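Local coordinates for protein putative glutaryl-CoA dehydrogenase (Thermus thermophilus, PDB 2EBA) that is a helix-rich flavoprotein of the acyl-CoA dehydrogenase family that binds flavin-adenine dinucleotide in an assembly of four chains, at residues P49-L54 with S91-Q96; R23-K28 with T45-R50; P32-W37 with E83-G88; P63-A68 with Q112-L117. All coordinates share one frame; numbering follows the deposited sequence.

How the interactions relate
All four contacts lie in the helical N-terminal part of the chain. Interactions 1 and 2 share helix 48-54, use different faces of it and meet in one apolar cluster, where Phe51 CD1 lies 3.6 Å from Phe25 CE2. Interactions 1 and 3 both draw on helix 87-107, the latter at its start. Interactions 1, 2 and 3 are buried but differ in chemistry: two aromatic rings and a valine in the first, a phenylalanine against a leucine and a partly exposed arginine in the second, an isoleucine against a helix-capping aspartate in the third. Interaction 4, with its centre about 29 Å from that of interaction 3, is only partly buried, and its tyrosine runs from a leucine out to charged groups.

Interaction 1: P49-L54 with S91-Q96; sequences PRFAEL and SFVSVQ
Phe51 and Val93 mark the closest approach of the two helical segments, their CA atoms 8.2 Å apart, a distance at which side chains rather than backbones make the contact. The i to i+4 amide bonds continue on both sides, as from Glu53 N to Pro49 O and from Gln96 N to Phe92 O. Phe51 holds CG anti to its carbonyl carbon (chi1 -63°), which directs the ring at helix 87-107. Phe51 CD2 does the touching, reaching Val93 CG2 at 3.9 Å and Phe92 CD1 at 4.1 Å. Phe92 CD1 arrives at the edge of the Phe51 ring, near its plane, while the valine methyl comes in obliquely. Phe92 sets CG opposite the backbone N (chi1 177°), which brings CD1 of its ring to Phe51. Ile78 and Leu82 of helix 72-85 touch this group too, and the Phe92 ring meets that of Phe43. The side chain of Phe92 is about 10 Å from a bound FAD. Every atom that touches here is carbon and all three residues are buried, which implies that the helices are joined by hydrophobic burial and van der Waals fit, with no directional bond between the segments to fix the rings.

Interaction 2: R23-K28 with T45-R50; sequences RRFLEK and THLIPR
Phe25 of helix 13-29 points its ring at the beginning of helix 48-54, and its contacts there are of two kinds, aliphatic and guanidinium. The closest is aliphatic: Arg50 CB sits 3.5 Å from Phe25 CE1 and 3.6 Å from Phe25 CZ, approaching obliquely. Leu47 adds a longer one, its CG 4.2 Å from Phe25 CZ. Two helices of the N-terminal helical domain of the acyl-CoA dehydrogenase fold, separated in the chain by helix 31-39, are joined in this way, with a CA separation of 8.7 Å between Phe25 and Arg50. The guanidinium contact depends on the bends at chi2 and chi3 of Arg50, which turn the chain back alongside the ring, the two side chains sliding past each other in opposite directions. Phe25 CD1 then lies over one face of the guanidinium, 3.9 Å from Arg50 NH2. With the two planes 58° apart, this is not a parallel stack. Charge pairing restrains the arginine further. Arg50 NE forms a salt bridge to Glu29 OE2. A second runs from Arg50 NH1 to Glu53 OE1, although the N-H points poorly at that oxygen (123°), making the hydrogen bond weak.

Interaction 3: P32-W37 with E83-G88; sequences PHIRDW and ERVDSG
Ile34 of helix 31-39 enters the turn between helices 72-85 and 87-107, where its CA comes within 7.2 Å of Asp86 CA. At the root of the side chain, Ile34 CB faces Val85 CG1 at 4.3 Å, a loose apolar contact. The next atom, CG1, stands anti to the backbone N (chi1 -165°), which carries that branch across to the aspartate: Ile34 CG1 is 3.6 Å from Asp86 CB and 3.9 Å from Asp86 OD1. The tip goes further over the same residue, with Ile34 CD1 3.4 Å from Asp86 CB and 3.6 Å from Asp86 CG. The isoleucine thus lies against the methylene and carboxylate carbon and shields the buried acid on that flank. Both carboxylate oxygens have polar partners. Asp86 OD1 is in a salt bridge with Arg353 NH1, an atom that also bonds Val85 O. Asp86 OD2 accepts from Gly88 N at 2.7 Å, with an N-H...O angle of 145°, the donor lying 44° out of the carboxylate plane. One residue on, Ser87 OG donates to the anti lone pair of Glu83 OE2 at 2.7 Å, tying the end of one helix to the start of the next; Glu83 OE1 in turn pairs with Arg90. The positive charge of Arg353 and the nearby helix start would both be expected to favour an ionised Asp86. Extended backbone at Asp86, helix resuming at Ser87 and a side chain bonded to the amide two residues on define an aspartate N-cap, here opening helix 87-107.

Interaction 4: P63-A68 with Q112-L117; sequences PEYGGA and QKREFL
Tyr65 and Leu117 bring the backbones close, with CA atoms 5.7 Å apart and Tyr65 O only 3.4 Å from Leu117 C, as the loop between helices 48-54 and 72-85 runs up to helix 110-121. The contact is a loop-on-helix one in the outer part of the N-terminal helical domain of the acyl-CoA dehydrogenase fold. A turn prepares it: Gly66 N bonds back to Pro63 O, and Gly66 takes a positive phi (92°), which suits a glycine. From its base outward Tyr65 meets Leu117, then Lys113, and its hydroxyl approaches Arg114. At the base, Tyr65 CG rests 3.8 Å from Leu117 CD1, which comes in obliquely beside the ring. Halfway out, Tyr65 CE1 lies 3.6 Å from Lys113 CB, also oblique, whereas the backbone N of Arg114 sits at the ring edge, near its plane. Leu117 continues inward, touching Ile104 and Tyr105 of helix 87-107. The polar ends of Tyr65, Lys113 and Arg114 converge on a residue one turn earlier, Glu110: its OE1 pairs with Lys113 NZ, and its OE2 is shared by the tyrosine hydroxyl and Arg114 NH2. The carboxylate probably offsets the two positive charges gathered there. Between the two segments the hydroxyl makes only looser contacts, Tyr65 OH standing 3.6 Å from Lys113 NZ and 4.2 Å from Arg114 NH2.

Interaction 1: P49-L54 with S91-Q96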
loop_
_atom_site.group_PDB
_atom_site.type_symbol
_atom_site.label_atom_id
_atom_site.label_comp_id
_atom_site.label_asym_id
_atom_site.label_seq_id
_atom_site.Cartn_x
_atom_site.Cartn_y
_atom_site.Cartn_z
ATOM N N PRO A 49 35.168 23.897 -3.931
ATOM C CA PRO A 49 35.918 24.794 -3.051
ATOM C C PRO A 49 34.950 25.569 -2.148
ATOM O O PRO A 49 35.299 25.882 -0.992
ATOM C CB PRO A 49 36.687 25.721 -4.024
ATOM C CG PRO A 49 36.331 25.192 -5.423
ATOM C CD PRO A 49 35.822 23.810 -5.251
ATOM N N ARG A 50 33.744 25.860 -2.624
ATOM C CA ARG A 50 32.770 26.593 -1.802
ATOM C C ARG A 50 32.355 25.697 -0.609
ATOM O O ARG A 50 32.242 26.184 0.504
ATOM C CB ARG A 50 31.509 26.964 -2.587
ATOM C CG ARG A 50 31.818 27.933 -3.715
ATOM C CD ARG A 50 32.425 29.242 -3.227
ATOM N NE ARG A 50 31.409 30.056 -2.581
ATOM C CZ ARG A 50 31.326 30.257 -1.269
ATOM N NH1 ARG A 50 32.216 29.689 -0.439
ATOM N NH2 ARG A 50 30.348 31.005 -0.776
ATOM N N PHE A 51 32.111 24.403 -0.844
ATOM C CA PHE A 51 31.713 23.488 0.249
ATOM C C PHE A 51 32.838 23.427 1.261
ATOM O O PHE A 51 32.588 23.367 2.456
ATOM C CB PHE A 51 31.492 22.058 -0.231
ATOM C CG PHE A 51 30.379 21.891 -1.210
ATOM C CD1 PHE A 51 29.382 22.843 -1.361
ATOM C CD2 PHE A 51 30.326 20.748 -1.985
ATOM C CE1 PHE A 51 28.362 22.638 -2.287
ATOM C CE2 PHE A 51 29.305 20.542 -2.892
ATOM C CZ PHE A 51 28.336 21.480 -3.046
ATOM N N ALA A 52 34.072 23.380 0.757
ATOM C CA ALA A 52 35.251 23.304 1.619
ATOM C C ALA A 52 35.258 24.529 2.518
ATOM O O ALA A 52 35.399 24.428 3.733
ATOM C CB ALA A 52 36.509 23.258 0.774
ATOM N N GLU A 53 35.070 25.691 1.909
ATOM C CA GLU A 53 35.038 26.944 2.651
ATOM C C GLU A 53 33.929 27.024 3.696
ATOM O O GLU A 53 34.070 27.711 4.711
ATOM C CB GLU A 53 34.905 28.106 1.677
ATOM C CG GLU A 53 36.227 28.602 1.179
ATOM C CD GLU A 53 36.170 29.050 -0.263
ATOM O OE1 GLU A 53 35.156 29.662 -0.662
ATOM O OE2 GLU A 53 37.146 28.794 -1.000
ATOM N N LEU A 54 32.826 26.333 3.452
ATOM C CA LEU A 54 31.724 26.345 4.407
ATOM C C LEU A 54 31.874 25.255 5.444
ATOM O O LEU A 54 31.091 25.184 6.392
ATOM C CB LEU A 54 30.376 26.196 3.699
ATOM C CG LEU A 54 29.880 27.497 3.080
ATOM C CD1 LEU A 54 30.568 27.787 1.755
ATOM C CD2 LEU A 54 28.398 27.379 2.888
ATOM N N SER A 91 25.558 13.879 -2.434
ATOM C CA SER A 91 26.363 12.692 -2.702
ATOM C C SER A 91 27.848 13.004 -2.645
ATOM O O SER A 91 28.621 12.252 -2.057
ATOM C CB SER A 91 26.019 12.124 -4.082
ATOM O OG SER A 91 24.692 11.627 -4.101
ATOM N N PHE A 92 28.249 14.104 -3.269
ATOM C CA PHE A 92 29.649 14.474 -3.255
ATOM C C PHE A 92 30.135 14.610 -1.813
ATOM O O PHE A 92 31.167 14.054 -1.444
ATOM C CB PHE A 92 29.886 15.787 -4.016
ATOM C CG PHE A 92 31.320 16.256 -3.973
ATOM C CD1 PHE A 92 31.776 17.081 -2.945
ATOM C CD2 PHE A 92 32.234 15.800 -4.916
ATOM C CE1 PHE A 92 33.122 17.438 -2.854
ATOM C CE2 PHE A 92 33.591 16.149 -4.839
ATOM C CZ PHE A 92 34.035 16.969 -3.802
ATOM N N VAL A 93 29.392 15.348 -0.994
ATOM C CA VAL A 93 29.786 15.539 0.393
ATOM C C VAL A 93 29.779 14.243 1.197
ATOM O O VAL A 93 30.629 14.060 2.082
ATOM C CB VAL A 93 28.899 16.573 1.090
ATOM C CG1 VAL A 93 29.316 16.717 2.548
ATOM C CG2 VAL A 93 29.017 17.894 0.370
ATOM N N SER A 94 28.837 13.346 0.895
ATOM C CA SER A 94 28.765 12.066 1.607
ATOM C C SER A 94 30.003 11.230 1.320
ATOM O O SER A 94 30.604 10.669 2.231
ATOM C CB SER A 94 27.531 11.272 1.185
ATOM O OG SER A 94 26.353 11.980 1.484
ATOM N N VAL A 95 30.360 11.149 0.042
ATOM C CA VAL A 95 31.520 10.403 -0.404
ATOM C C VAL A 95 32.794 10.950 0.231
ATOM O O VAL A 95 33.522 10.223 0.892
ATOM C CB VAL A 95 31.639 10.479 -1.933
ATOM C CG1 VAL A 95 32.894 9.758 -2.407
ATOM C CG2 VAL A 95 30.407 9.874 -2.556
ATOM N N GLN A 96 33.031 12.242 0.042
ATOM C CA GLN A 96 34.209 12.933 0.566
ATOM C C GLN A 96 34.325 12.832 2.072
ATOM O O GLN A 96 35.407 12.606 2.623
ATOM C CB GLN A 96 34.152 14.422 0.192
ATOM C CG GLN A 96 35.411 15.208 0.557
ATOM C CD GLN A 96 36.468 15.154 -0.532
ATOM O OE1 GLN A 96 36.471 14.250 -1.368
ATOM N NE2 GLN A 96 37.370 16.124 -0.523
#

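Interaction 2: R23-K28 with T45-R50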
loop_
_atom_site.group_PDB
_atom_site.type_symbol
_atom_site.label_atom_id
_atom_site.label_comp_id
_atom_site.label_asym_id
_atom_site.label_seq_id
_atom_site.Cartn_x
_atom_site.Cartn_y
_atom_site.Cartn_z
ATOM N N ARG A 23 21.698 26.921 3.650
ATOM C CA ARG A 23 20.587 27.257 2.753
ATOM C C ARG A 23 20.915 28.610 2.072
ATOM O O ARG A 23 20.637 28.753 0.879
ATOM C CB ARG A 23 19.272 27.367 3.575
ATOM C CG ARG A 23 18.082 27.851 2.741
ATOM C CD ARG A 23 16.660 27.524 3.275
ATOM N NE ARG A 23 16.506 26.140 3.722
ATOM C CZ ARG A 23 15.349 25.573 4.082
ATOM N NH1 ARG A 23 14.211 26.268 4.041
ATOM N NH2 ARG A 23 15.332 24.316 4.511
ATOM N N ARG A 24 21.498 29.592 2.757
ATOM C CA ARG A 24 21.805 30.860 2.076
ATOM C C ARG A 24 22.814 30.618 0.947
ATOM O O ARG A 24 22.626 31.074 -0.167
ATOM C CB ARG A 24 22.420 31.894 3.028
ATOM C CG ARG A 24 21.343 32.722 3.684
ATOM C CD ARG A 24 21.927 33.943 4.354
ATOM N NE ARG A 24 21.827 33.825 5.805
ATOM C CZ ARG A 24 22.834 33.503 6.605
ATOM N NH1 ARG A 24 24.037 33.271 6.082
ATOM N NH2 ARG A 24 22.635 33.373 7.911
ATOM N N PHE A 25 23.892 29.894 1.237
ATOM C CA PHE A 25 24.880 29.621 0.206
ATOM C C PHE A 25 24.287 28.885 -0.984
ATOM O O PHE A 25 24.356 29.381 -2.101
ATOM C CB PHE A 25 26.032 28.863 0.831
ATOM C CG PHE A 25 26.753 27.981 -0.103
ATOM C CD1 PHE A 25 27.401 28.502 -1.228
ATOM C CD2 PHE A 25 26.781 26.616 0.121
ATOM C CE1 PHE A 25 28.059 27.649 -2.130
ATOM C CE2 PHE A 25 27.442 25.765 -0.763
ATOM C CZ PHE A 25 28.079 26.290 -1.896
ATOM N N LEU A 26 23.657 27.747 -0.726
ATOM C CA LEU A 26 23.079 26.941 -1.796
ATOM C C LEU A 26 21.998 27.568 -2.626
ATOM O O LEU A 26 21.788 27.210 -3.798
ATOM C CB LEU A 26 22.507 25.677 -1.211
ATOM C CG LEU A 26 23.602 24.786 -0.721
ATOM C CD1 LEU A 26 22.969 23.834 0.266
ATOM C CD2 LEU A 26 24.244 24.073 -1.903
ATOM N N GLU A 27 21.283 28.470 -1.980
ATOM C CA GLU A 27 20.160 29.131 -2.584
ATOM C C GLU A 27 20.561 30.222 -3.525
ATOM O O GLU A 27 19.826 30.559 -4.470
ATOM C CB GLU A 27 19.304 29.713 -1.491
ATOM C CG GLU A 27 17.902 29.942 -1.914
ATOM C CD GLU A 27 16.966 29.428 -0.858
ATOM O OE1 GLU A 27 16.880 30.040 0.231
ATOM O OE2 GLU A 27 16.335 28.385 -1.101
ATOM N N LYS A 28 21.705 30.837 -3.287
ATOM C CA LYS A 28 22.066 31.880 -4.194
ATOM C C LYS A 28 23.082 31.334 -5.192
ATOM O O LYS A 28 23.170 31.822 -6.317
ATOM C CB LYS A 28 22.615 33.079 -3.444
ATOM C CG LYS A 28 24.091 33.290 -3.570
ATOM C CD LYS A 28 24.300 34.788 -3.510
ATOM C CE LYS A 28 25.765 35.156 -3.520
ATOM N NZ LYS A 28 25.834 36.507 -4.141
ATOM N N THR A 45 31.930 21.302 -10.345
ATOM C CA THR A 45 33.182 21.220 -9.605
ATOM C C THR A 45 33.553 22.498 -8.872
ATOM O O THR A 45 34.112 22.450 -7.779
ATOM C CB THR A 45 34.366 20.811 -10.533
ATOM O OG1 THR A 45 34.528 21.772 -11.587
ATOM C CG2 THR A 45 34.104 19.452 -11.139
ATOM N N HIS A 46 33.243 23.653 -9.461
ATOM C CA HIS A 46 33.566 24.942 -8.853
ATOM C C HIS A 46 32.837 25.139 -7.519
ATOM O O HIS A 46 33.027 26.155 -6.843
ATOM C CB HIS A 46 33.149 26.069 -9.774
ATOM C CG HIS A 46 31.662 26.143 -9.967
ATOM N ND1 HIS A 46 30.923 27.258 -9.649
ATOM C CD2 HIS A 46 30.781 25.217 -10.383
ATOM C CE1 HIS A 46 29.641 27.011 -9.869
ATOM N NE2 HIS A 46 29.521 25.776 -10.318
ATOM N N LEU A 47 31.979 24.200 -7.143
ATOM C CA LEU A 47 31.285 24.384 -5.905
ATOM C C LEU A 47 32.010 23.620 -4.804
ATOM O O LEU A 47 31.753 23.861 -3.619
ATOM C CB LEU A 47 29.850 23.948 -6.103
ATOM C CG LEU A 47 28.700 24.944 -5.811
ATOM C CD1 LEU A 47 29.054 26.394 -6.220
ATOM C CD2 LEU A 47 27.471 24.502 -6.621
ATOM N N ILE A 48 32.910 22.718 -5.184
ATOM C CA ILE A 48 33.668 21.961 -4.206
ATOM C C ILE A 48 34.492 22.921 -3.317
ATOM O O ILE A 48 34.530 22.765 -2.095
ATOM C CB ILE A 48 34.589 20.984 -4.901
ATOM C CG1 ILE A 48 33.728 19.989 -5.673
ATOM C CG2 ILE A 48 35.505 20.309 -3.907
ATOM C CD1 ILE A 48 34.481 19.153 -6.624
ATOM N N PRO A 49 35.168 23.897 -3.931
ATOM C CA PRO A 49 35.918 24.794 -3.051
ATOM C C PRO A 49 34.950 25.569 -2.148
ATOM O O PRO A 49 35.299 25.882 -0.992
ATOM C CB PRO A 49 36.687 25.721 -4.024
ATOM C CG PRO A 49 36.331 25.192 -5.423
ATOM C CD PRO A 49 35.822 23.810 -5.251
ATOM N N ARG A 50 33.744 25.860 -2.624
ATOM C CA ARG A 50 32.770 26.593 -1.802
ATOM C C ARG A 50 32.355 25.697 -0.609
ATOM O O ARG A 50 32.242 26.184 0.504
ATOM C CB ARG A 50 31.509 26.964 -2.587
ATOM C CG ARG A 50 31.818 27.933 -3.715
ATOM C CD ARG A 50 32.425 29.242 -3.227
ATOM N NE ARG A 50 31.409 30.056 -2.581
ATOM C CZ ARG A 50 31.326 30.257 -1.269
ATOM N NH1 ARG A 50 32.216 29.689 -0.439
ATOM N NH2 ARG A 50 30.348 31.005 -0.776
#

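Interaction 3: P32-W37 with E83-G88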
loop_
_atom_site.group_PDB
_atom_site.type_symbol
_atom_site.label_atom_id
_atom_site.label_comp_id
_atom_site.label_asym_id
_atom_site.label_seq_id
_atom_site.Cartn_x
_atom_site.Cartn_y
_atom_site.Cartn_z
ATOM N N PRO A 32 19.812 28.173 -8.302
ATOM C CA PRO A 32 19.516 28.873 -9.556
ATOM C C PRO A 32 19.997 28.127 -10.802
ATOM O O PRO A 32 19.543 28.414 -11.902
ATOM C CB PRO A 32 20.241 30.211 -9.395
ATOM C CG PRO A 32 20.206 30.426 -7.924
ATOM C CD PRO A 32 20.547 29.062 -7.378
ATOM N N HIS A 33 20.898 27.160 -10.629
ATOM C CA HIS A 33 21.453 26.433 -11.768
ATOM C C HIS A 33 21.200 24.937 -11.807
ATOM O O HIS A 33 21.326 24.325 -12.860
ATOM C CB HIS A 33 22.962 26.661 -11.816
ATOM C CG HIS A 33 23.360 28.076 -11.542
ATOM N ND1 HIS A 33 23.375 29.045 -12.518
ATOM C CD2 HIS A 33 23.688 28.699 -10.385
ATOM C CE1 HIS A 33 23.693 30.207 -11.976
ATOM N NE2 HIS A 33 23.887 30.025 -10.683
ATOM N N ILE A 34 20.852 24.344 -10.672
ATOM C CA ILE A 34 20.638 22.904 -10.612
ATOM C C ILE A 34 19.895 22.316 -11.805
ATOM O O ILE A 34 20.240 21.229 -12.260
ATOM C CB ILE A 34 19.909 22.480 -9.332
ATOM C CG1 ILE A 34 20.052 20.972 -9.158
ATOM C CG2 ILE A 34 18.448 22.866 -9.416
ATOM C CD1 ILE A 34 21.509 20.522 -9.139
ATOM N N ARG A 35 18.878 23.012 -12.301
ATOM C CA ARG A 35 18.135 22.521 -13.463
ATOM C C ARG A 35 19.134 22.229 -14.559
ATOM O O ARG A 35 19.427 21.074 -14.859
ATOM C CB ARG A 35 17.160 23.565 -13.994
ATOM C CG ARG A 35 15.702 23.279 -13.734
ATOM C CD ARG A 35 15.151 24.186 -12.651
ATOM N NE ARG A 35 13.838 24.705 -13.020
ATOM C CZ ARG A 35 13.213 25.689 -12.380
ATOM N NH1 ARG A 35 13.785 26.272 -11.330
ATOM N NH2 ARG A 35 12.015 26.092 -12.798
ATOM N N ASP A 36 19.666 23.288 -15.159
ATOM C CA ASP A 36 20.635 23.163 -16.228
ATOM C C ASP A 36 21.714 22.118 -15.961
ATOM O O ASP A 36 21.983 21.288 -16.824
ATOM C CB ASP A 36 21.254 24.522 -16.492
ATOM C CG ASP A 36 20.200 25.583 -16.759
ATOM O OD1 ASP A 36 19.034 25.200 -17.020
ATOM O OD2 ASP A 36 20.506 26.787 -16.711
ATOM N N TRP A 37 22.333 22.131 -14.795
ATOM C CA TRP A 37 23.370 21.144 -14.556
ATOM C C TRP A 37 22.839 19.695 -14.591
ATOM O O TRP A 37 23.492 18.822 -15.174
ATOM C CB TRP A 37 24.064 21.414 -13.226
ATOM C CG TRP A 37 24.731 22.757 -13.132
ATOM C CD1 TRP A 37 25.234 23.532 -14.161
ATOM C CD2 TRP A 37 25.060 23.451 -11.922
ATOM N NE1 TRP A 37 25.853 24.654 -13.651
ATOM C CE2 TRP A 37 25.764 24.628 -12.282
ATOM C CE3 TRP A 37 24.834 23.190 -10.560
ATOM C CZ2 TRP A 37 26.237 25.543 -11.327
ATOM C CZ3 TRP A 37 25.302 24.095 -9.620
ATOM C CH2 TRP A 37 25.992 25.258 -10.008
ATOM N N GLU A 83 20.761 18.060 -0.119
ATOM C CA GLU A 83 19.800 17.209 -0.818
ATOM C C GLU A 83 18.554 17.964 -1.218
ATOM O O GLU A 83 17.960 17.707 -2.262
ATOM C CB GLU A 83 19.400 16.036 0.069
ATOM C CG GLU A 83 18.718 14.907 -0.678
ATOM C CD GLU A 83 19.478 13.605 -0.556
ATOM O OE1 GLU A 83 20.067 13.376 0.526
ATOM O OE2 GLU A 83 19.477 12.816 -1.526
ATOM N N ARG A 84 18.144 18.915 -0.393
ATOM C CA ARG A 84 16.967 19.712 -0.670
ATOM C C ARG A 84 17.143 20.422 -2.030
ATOM O O ARG A 84 16.170 20.772 -2.711
ATOM C CB ARG A 84 16.802 20.722 0.424
ATOM C CG ARG A 84 15.661 21.678 0.277
ATOM C CD ARG A 84 15.718 22.536 1.523
ATOM N NE ARG A 84 15.000 23.799 1.426
ATOM C CZ ARG A 84 15.383 24.842 0.681
ATOM N NH1 ARG A 84 16.494 24.791 -0.064
ATOM N NH2 ARG A 84 14.665 25.963 0.693
ATOM N N VAL A 85 18.396 20.653 -2.402
ATOM C CA VAL A 85 18.652 21.285 -3.686
ATOM C C VAL A 85 18.710 20.144 -4.705
ATOM O O VAL A 85 17.931 20.116 -5.654
ATOM C CB VAL A 85 19.984 22.039 -3.691
ATOM C CG1 VAL A 85 20.224 22.612 -5.062
ATOM C CG2 VAL A 85 19.965 23.148 -2.651
ATOM N N ASP A 86 19.640 19.211 -4.490
ATOM C CA ASP A 86 19.810 18.055 -5.362
ATOM C C ASP A 86 20.643 16.971 -4.675
ATOM O O ASP A 86 21.657 17.273 -4.048
ATOM C CB ASP A 86 20.497 18.464 -6.656
ATOM C CG ASP A 86 20.509 17.345 -7.683
ATOM O OD1 ASP A 86 19.493 17.170 -8.394
ATOM O OD2 ASP A 86 21.529 16.625 -7.762
ATOM N N SER A 87 20.212 15.713 -4.806
ATOM C CA SER A 87 20.904 14.573 -4.200
ATOM C C SER A 87 22.353 14.443 -4.698
ATOM O O SER A 87 23.211 13.904 -4.002
ATOM C CB SER A 87 20.153 13.260 -4.497
ATOM O OG SER A 87 18.801 13.285 -4.064
ATOM N N GLY A 88 22.624 14.921 -5.906
ATOM C CA GLY A 88 23.972 14.825 -6.426
ATOM C C GLY A 88 24.941 15.678 -5.631
ATOM O O GLY A 88 26.105 15.306 -5.412
#

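Interaction 4: P63-A68 with Q112-L117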
loop_
_atom_site.group_PDB
_atom_site.type_symbol
_atom_site.label_atom_id
_atom_site.label_comp_id
_atom_site.label_asym_id
_atom_site.label_seq_id
_atom_site.Cartn_x
_atom_site.Cartn_y
_atom_site.Cartn_z
ATOM N N PRO A 63 39.492 19.556 14.067
ATOM C CA PRO A 63 40.151 20.687 13.413
ATOM C C PRO A 63 41.631 20.402 13.172
ATOM O O PRO A 63 42.242 20.994 12.280
ATOM C CB PRO A 63 39.941 21.830 14.403
ATOM C CG PRO A 63 38.644 21.485 15.041
ATOM C CD PRO A 63 38.777 19.997 15.276
ATOM N N GLU A 64 42.197 19.491 13.963
ATOM C CA GLU A 64 43.609 19.132 13.826
ATOM C C GLU A 64 43.914 18.671 12.413
ATOM O O GLU A 64 44.976 18.968 11.859
ATOM C CB GLU A 64 43.983 17.977 14.735
ATOM C CG GLU A 64 43.378 17.988 16.085
ATOM C CD GLU A 64 43.804 16.762 16.838
ATOM O OE1 GLU A 64 45.032 16.549 16.967
ATOM O OE2 GLU A 64 42.919 16.004 17.285
ATOM N N TYR A 65 42.977 17.918 11.853
ATOM C CA TYR A 65 43.135 17.377 10.519
ATOM C C TYR A 65 42.442 18.224 9.470
ATOM O O TYR A 65 42.280 17.804 8.322
ATOM C CB TYR A 65 42.617 15.948 10.506
ATOM C CG TYR A 65 43.438 15.023 11.370
ATOM C CD1 TYR A 65 44.700 14.588 10.953
ATOM C CD2 TYR A 65 42.967 14.595 12.606
ATOM C CE1 TYR A 65 45.470 13.743 11.742
ATOM C CE2 TYR A 65 43.729 13.748 13.407
ATOM C CZ TYR A 65 44.983 13.324 12.966
ATOM O OH TYR A 65 45.736 12.462 13.739
ATOM N N GLY A 66 42.038 19.425 9.873
ATOM C CA GLY A 66 41.388 20.340 8.959
ATOM C C GLY A 66 39.885 20.232 8.968
ATOM O O GLY A 66 39.220 20.779 8.089
ATOM N N GLY A 67 39.350 19.535 9.966
ATOM C CA GLY A 67 37.914 19.354 10.074
ATOM C C GLY A 67 37.234 20.446 10.871
ATOM O O GLY A 67 37.862 21.120 11.682
ATOM N N ALA A 68 35.934 20.608 10.646
ATOM C CA ALA A 68 35.155 21.637 11.322
ATOM C C ALA A 68 34.830 21.269 12.761
ATOM O O ALA A 68 34.439 22.124 13.563
ATOM C CB ALA A 68 33.879 21.898 10.546
ATOM N N GLN A 112 49.093 8.859 6.720
ATOM C CA GLN A 112 48.007 8.997 5.755
ATOM C C GLN A 112 47.032 10.070 6.219
ATOM O O GLN A 112 46.476 10.806 5.406
ATOM C CB GLN A 112 47.272 7.661 5.575
ATOM C CG GLN A 112 48.187 6.524 5.149
ATOM C CD GLN A 112 47.518 5.162 5.178
ATOM O OE1 GLN A 112 46.753 4.845 6.085
ATOM N NE2 GLN A 112 47.824 4.339 4.190
ATOM N N LYS A 113 46.842 10.168 7.530
ATOM C CA LYS A 113 45.928 11.159 8.076
ATOM C C LYS A 113 46.432 12.581 7.894
ATOM O O LYS A 113 45.690 13.448 7.433
ATOM C CB LYS A 113 45.659 10.877 9.554
ATOM C CG LYS A 113 44.785 9.656 9.776
ATOM C CD LYS A 113 44.384 9.485 11.236
ATOM C CE LYS A 113 45.563 9.138 12.137
ATOM N NZ LYS A 113 45.139 8.947 13.558
ATOM N N ARG A 114 47.692 12.823 8.249
ATOM C CA ARG A 114 48.280 14.154 8.110
ATOM C C ARG A 114 48.444 14.536 6.643
ATOM O O ARG A 114 48.347 15.701 6.267
ATOM C CB ARG A 114 49.659 14.211 8.759
ATOM C CG ARG A 114 49.726 13.903 10.239
ATOM C CD ARG A 114 50.982 14.572 10.805
ATOM N NE ARG A 114 51.569 13.881 11.955
ATOM C CZ ARG A 114 50.910 13.557 13.065
ATOM N NH1 ARG A 114 51.551 12.934 14.047
ATOM N NH2 ARG A 114 49.617 13.846 13.192
ATOM N N GLU A 115 48.699 13.535 5.820
ATOM C CA GLU A 115 48.918 13.728 4.399
ATOM C C GLU A 115 47.660 14.030 3.569
ATOM O O GLU A 115 47.659 14.928 2.727
ATOM C CB GLU A 115 49.615 12.476 3.860
ATOM C CG GLU A 115 50.064 12.525 2.416
ATOM C CD GLU A 115 50.608 11.181 1.958
ATOM O OE1 GLU A 115 51.063 11.100 0.793
ATOM O OE2 GLU A 115 50.578 10.207 2.758
ATOM N N PHE A 116 46.585 13.298 3.821
ATOM C CA PHE A 116 45.378 13.489 3.034
ATOM C C PHE A 116 44.238 14.312 3.609
ATOM O O PHE A 116 43.708 15.199 2.930
ATOM C CB PHE A 116 44.839 12.125 2.617
ATOM C CG PHE A 116 45.825 11.313 1.832
ATOM C CD1 PHE A 116 46.357 11.806 0.650
ATOM C CD2 PHE A 116 46.235 10.067 2.280
ATOM C CE1 PHE A 116 47.279 11.075 -0.074
ATOM C CE2 PHE A 116 47.159 9.329 1.556
ATOM C CZ PHE A 116 47.679 9.836 0.378
ATOM N N LEU A 117 43.870 14.031 4.852
ATOM C CA LEU A 117 42.744 14.706 5.481
ATOM C C LEU A 117 42.633 16.221 5.299
ATOM O O LEU A 117 41.545 16.725 5.010
ATOM C CB LEU A 117 42.668 14.324 6.968
ATOM C CG LEU A 117 42.375 12.830 7.211
ATOM C CD1 LEU A 117 42.237 12.523 8.702
ATOM C CD2 LEU A 117 41.105 12.450 6.479
#